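Local coordinates for protein putative acid phosphatase WZB (Escherichia coli, PDB 2WMY) that probably removes phosphate from phosphotyrosine residues of proteins, as a low molecular weight protein tyrosine phosphatase, at residues 83-88 and 101-106. The protein carries 1 engineered substitution. Residues are numbered along the deposited sequence; the frame is centred on the assembly and turned at random.
Sequences DLLLVM and PEARGK
The amide of L85 donates to the carbonyl oxygen of K106, and this one bond shows how a beta-alpha-beta crossover returns its chain to the sheet. Strand 84-87 runs into helix 90-99, the loop of residues 101-106 turns back, and strand 107-109 then lies parallel to the first, at the edge of the four-stranded sheet of the low molecular weight phosphatase fold. L85 N to K106 O measures 3.0 Å with an almost straight N-H...O angle of 176°, the donor tilted about 21° from the carbonyl plane. The same oxygen also receives a CA-H...O contact from L84 and is touched by L84 CD1 at 3.5 Å, so strand backbone and leucine methyl both close in on it. Pairing continues beyond the loop, where L85 and V87 both bond to the backbone of M108.

The well-packed side is that of L85, where L85 and A103 are both buried. Its two methyls divide the work: CD2 meets the CB of A103 at 3.9 Å, while CD1 reaches K106 CE at 4.1 Å, the leucine and the lysine chain crossing at a slant. K106 begins with CG between its own N and carbonyl carbon (chi1 63°) and is extended thereafter, which lays the methylenes over the D83 carbonyl. K106 N bonds back to A103 O, closing the turn.

At the D83 end the contact opens toward solvent: D83 and K106 are both partly exposed. Their opposite charges do not pair: D83 OD1 and K106 NZ remain 6.0 Å apart. D83 OD2 instead accepts the amides of D9 and S10, and K106 NZ donates to the carbonyls of Y82 and A79. Two bonds back from NZ, K106 CD sits over the flat face of the D83 carbonyl, 3.5 Å from D83 O.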
loop_
_atom_site.group_PDB
_atom_site.type_symbol
_atom_site.label_atom_id
_atom_site.label_comp_id
_atom_site.label_asym_id
_atom_site.label_seq_id
_atom_site.Cartn_x
_atom_site.Cartn_y
_atom_site.Cartn_z
ATOM N N ASP A 83 -2.897 -5.893 -12.274
ATOM C CA ASP A 83 -2.314 -7.215 -12.493
ATOM C C ASP A 83 -1.800 -7.823 -11.199
ATOM O O ASP A 83 -1.562 -9.030 -11.125
ATOM C CB ASP A 83 -1.166 -7.131 -13.497
ATOM C CG ASP A 83 -1.577 -6.472 -14.798
ATOM O OD1 ASP A 83 -2.702 -6.736 -15.280
ATOM O OD2 ASP A 83 -0.769 -5.689 -15.339
ATOM N N LEU A 84 -1.632 -6.982 -10.184
ATOM C CA LEU A 84 -1.055 -7.405 -8.918
ATOM C C LEU A 84 -1.563 -6.537 -7.760
ATOM O O LEU A 84 -1.524 -5.306 -7.825
ATOM C CB LEU A 84 0.475 -7.330 -8.998
ATOM C CG LEU A 84 1.260 -7.623 -7.720
ATOM C CD1 LEU A 84 1.209 -9.116 -7.397
ATOM C CD2 LEU A 84 2.694 -7.162 -7.866
ATOM N N LEU A 85 -2.041 -7.196 -6.705
ATOM C CA LEU A 85 -2.480 -6.524 -5.492
ATOM C C LEU A 85 -1.468 -6.790 -4.385
ATOM O O LEU A 85 -1.041 -7.930 -4.180
ATOM C CB LEU A 85 -3.856 -7.045 -5.048
ATOM C CG LEU A 85 -5.140 -6.581 -5.746
ATOM C CD1 LEU A 85 -5.053 -6.723 -7.244
ATOM C CD2 LEU A 85 -6.338 -7.359 -5.203
ATOM N N LEU A 86 -1.095 -5.740 -3.665
ATOM C CA LEU A 86 -0.194 -5.876 -2.534
ATOM C C LEU A 86 -0.886 -5.364 -1.282
ATOM O O LEU A 86 -1.218 -4.181 -1.192
ATOM C CB LEU A 86 1.116 -5.119 -2.797
ATOM C CG LEU A 86 1.969 -5.717 -3.922
ATOM C CD1 LEU A 86 3.241 -4.924 -4.126
ATOM C CD2 LEU A 86 2.295 -7.182 -3.623
ATOM N N VAL A 87 -1.119 -6.259 -0.326
ATOM C CA VAL A 87 -1.851 -5.895 0.884
ATOM C C VAL A 87 -0.938 -5.879 2.103
ATOM O O VAL A 87 0.084 -6.558 2.131
ATOM C CB VAL A 87 -3.062 -6.803 1.151
ATOM C CG1 VAL A 87 -3.946 -6.901 -0.080
ATOM C CG2 VAL A 87 -2.611 -8.182 1.604
ATOM N N MET A 88 -1.320 -5.093 3.105
ATOM C CA MET A 88 -0.441 -4.819 4.229
ATOM C C MET A 88 -0.456 -5.952 5.248
ATOM O O MET A 88 0.584 -6.326 5.783
ATOM C CB MET A 88 -0.826 -3.486 4.880
ATOM C CG MET A 88 -0.683 -2.282 3.952
ATOM S SD MET A 88 1.033 -2.081 3.423
ATOM C CE MET A 88 0.840 -1.027 1.981
ATOM N N PRO A 101 -12.991 -12.695 -4.758
ATOM C CA PRO A 101 -12.479 -14.061 -4.867
ATOM C C PRO A 101 -11.585 -14.229 -6.092
ATOM O O PRO A 101 -10.605 -14.974 -6.028
ATOM C CB PRO A 101 -13.752 -14.901 -5.024
ATOM C CG PRO A 101 -14.828 -14.080 -4.430
ATOM C CD PRO A 101 -14.462 -12.655 -4.710
ATOM N N GLU A 102 -11.916 -13.550 -7.187
ATOM C CA GLU A 102 -11.175 -13.744 -8.433
ATOM C C GLU A 102 -9.853 -12.994 -8.444
ATOM O O GLU A 102 -9.068 -13.138 -9.375
ATOM C CB GLU A 102 -12.009 -13.353 -9.660
ATOM C CG GLU A 102 -12.808 -14.493 -10.272
ATOM C CD GLU A 102 -14.315 -14.327 -10.124
ATOM O OE1 GLU A 102 -14.744 -13.400 -9.405
ATOM O OE2 GLU A 102 -15.068 -15.122 -10.737
ATOM N N ALA A 103 -9.612 -12.195 -7.409
ATOM C CA ALA A 103 -8.394 -11.399 -7.318
ATOM C C ALA A 103 -7.373 -12.026 -6.370
ATOM O O ALA A 103 -6.194 -11.670 -6.385
ATOM C CB ALA A 103 -8.726 -9.978 -6.880
ATOM N N ARG A 104 -7.834 -12.964 -5.549
ATOM C CA ARG A 104 -6.988 -13.600 -4.544
ATOM C C ARG A 104 -5.742 -14.242 -5.154
ATOM O O ARG A 104 -4.686 -14.285 -4.521
ATOM C CB ARG A 104 -7.792 -14.641 -3.759
ATOM C CG ARG A 104 -7.029 -15.292 -2.617
ATOM C CD ARG A 104 -6.393 -14.251 -1.693
ATOM N NE ARG A 104 -5.737 -14.875 -0.546
ATOM C CZ ARG A 104 -4.449 -15.210 -0.501
ATOM N NH1 ARG A 104 -3.655 -14.975 -1.536
ATOM N NH2 ARG A 104 -3.953 -15.783 0.586
ATOM N N GLY A 105 -5.872 -14.730 -6.386
ATOM C CA GLY A 105 -4.786 -15.408 -7.072
ATOM C C GLY A 105 -3.647 -14.515 -7.533
ATOM O O GLY A 105 -2.603 -14.999 -7.983
ATOM N N LYS A 106 -3.843 -13.207 -7.430
ATOM C CA LYS A 106 -2.823 -12.249 -7.835
ATOM C C LYS A 106 -2.554 -11.271 -6.692
ATOM O O LYS A 106 -2.080 -10.163 -6.901
ATOM C CB LYS A 106 -3.263 -11.493 -9.088
ATOM C CG LYS A 106 -4.517 -10.660 -8.883
ATOM C CD LYS A 106 -4.856 -9.822 -10.111
ATOM C CE LYS A 106 -6.329 -9.450 -10.099
ATOM N NZ LYS A 106 -6.714 -8.507 -11.183
#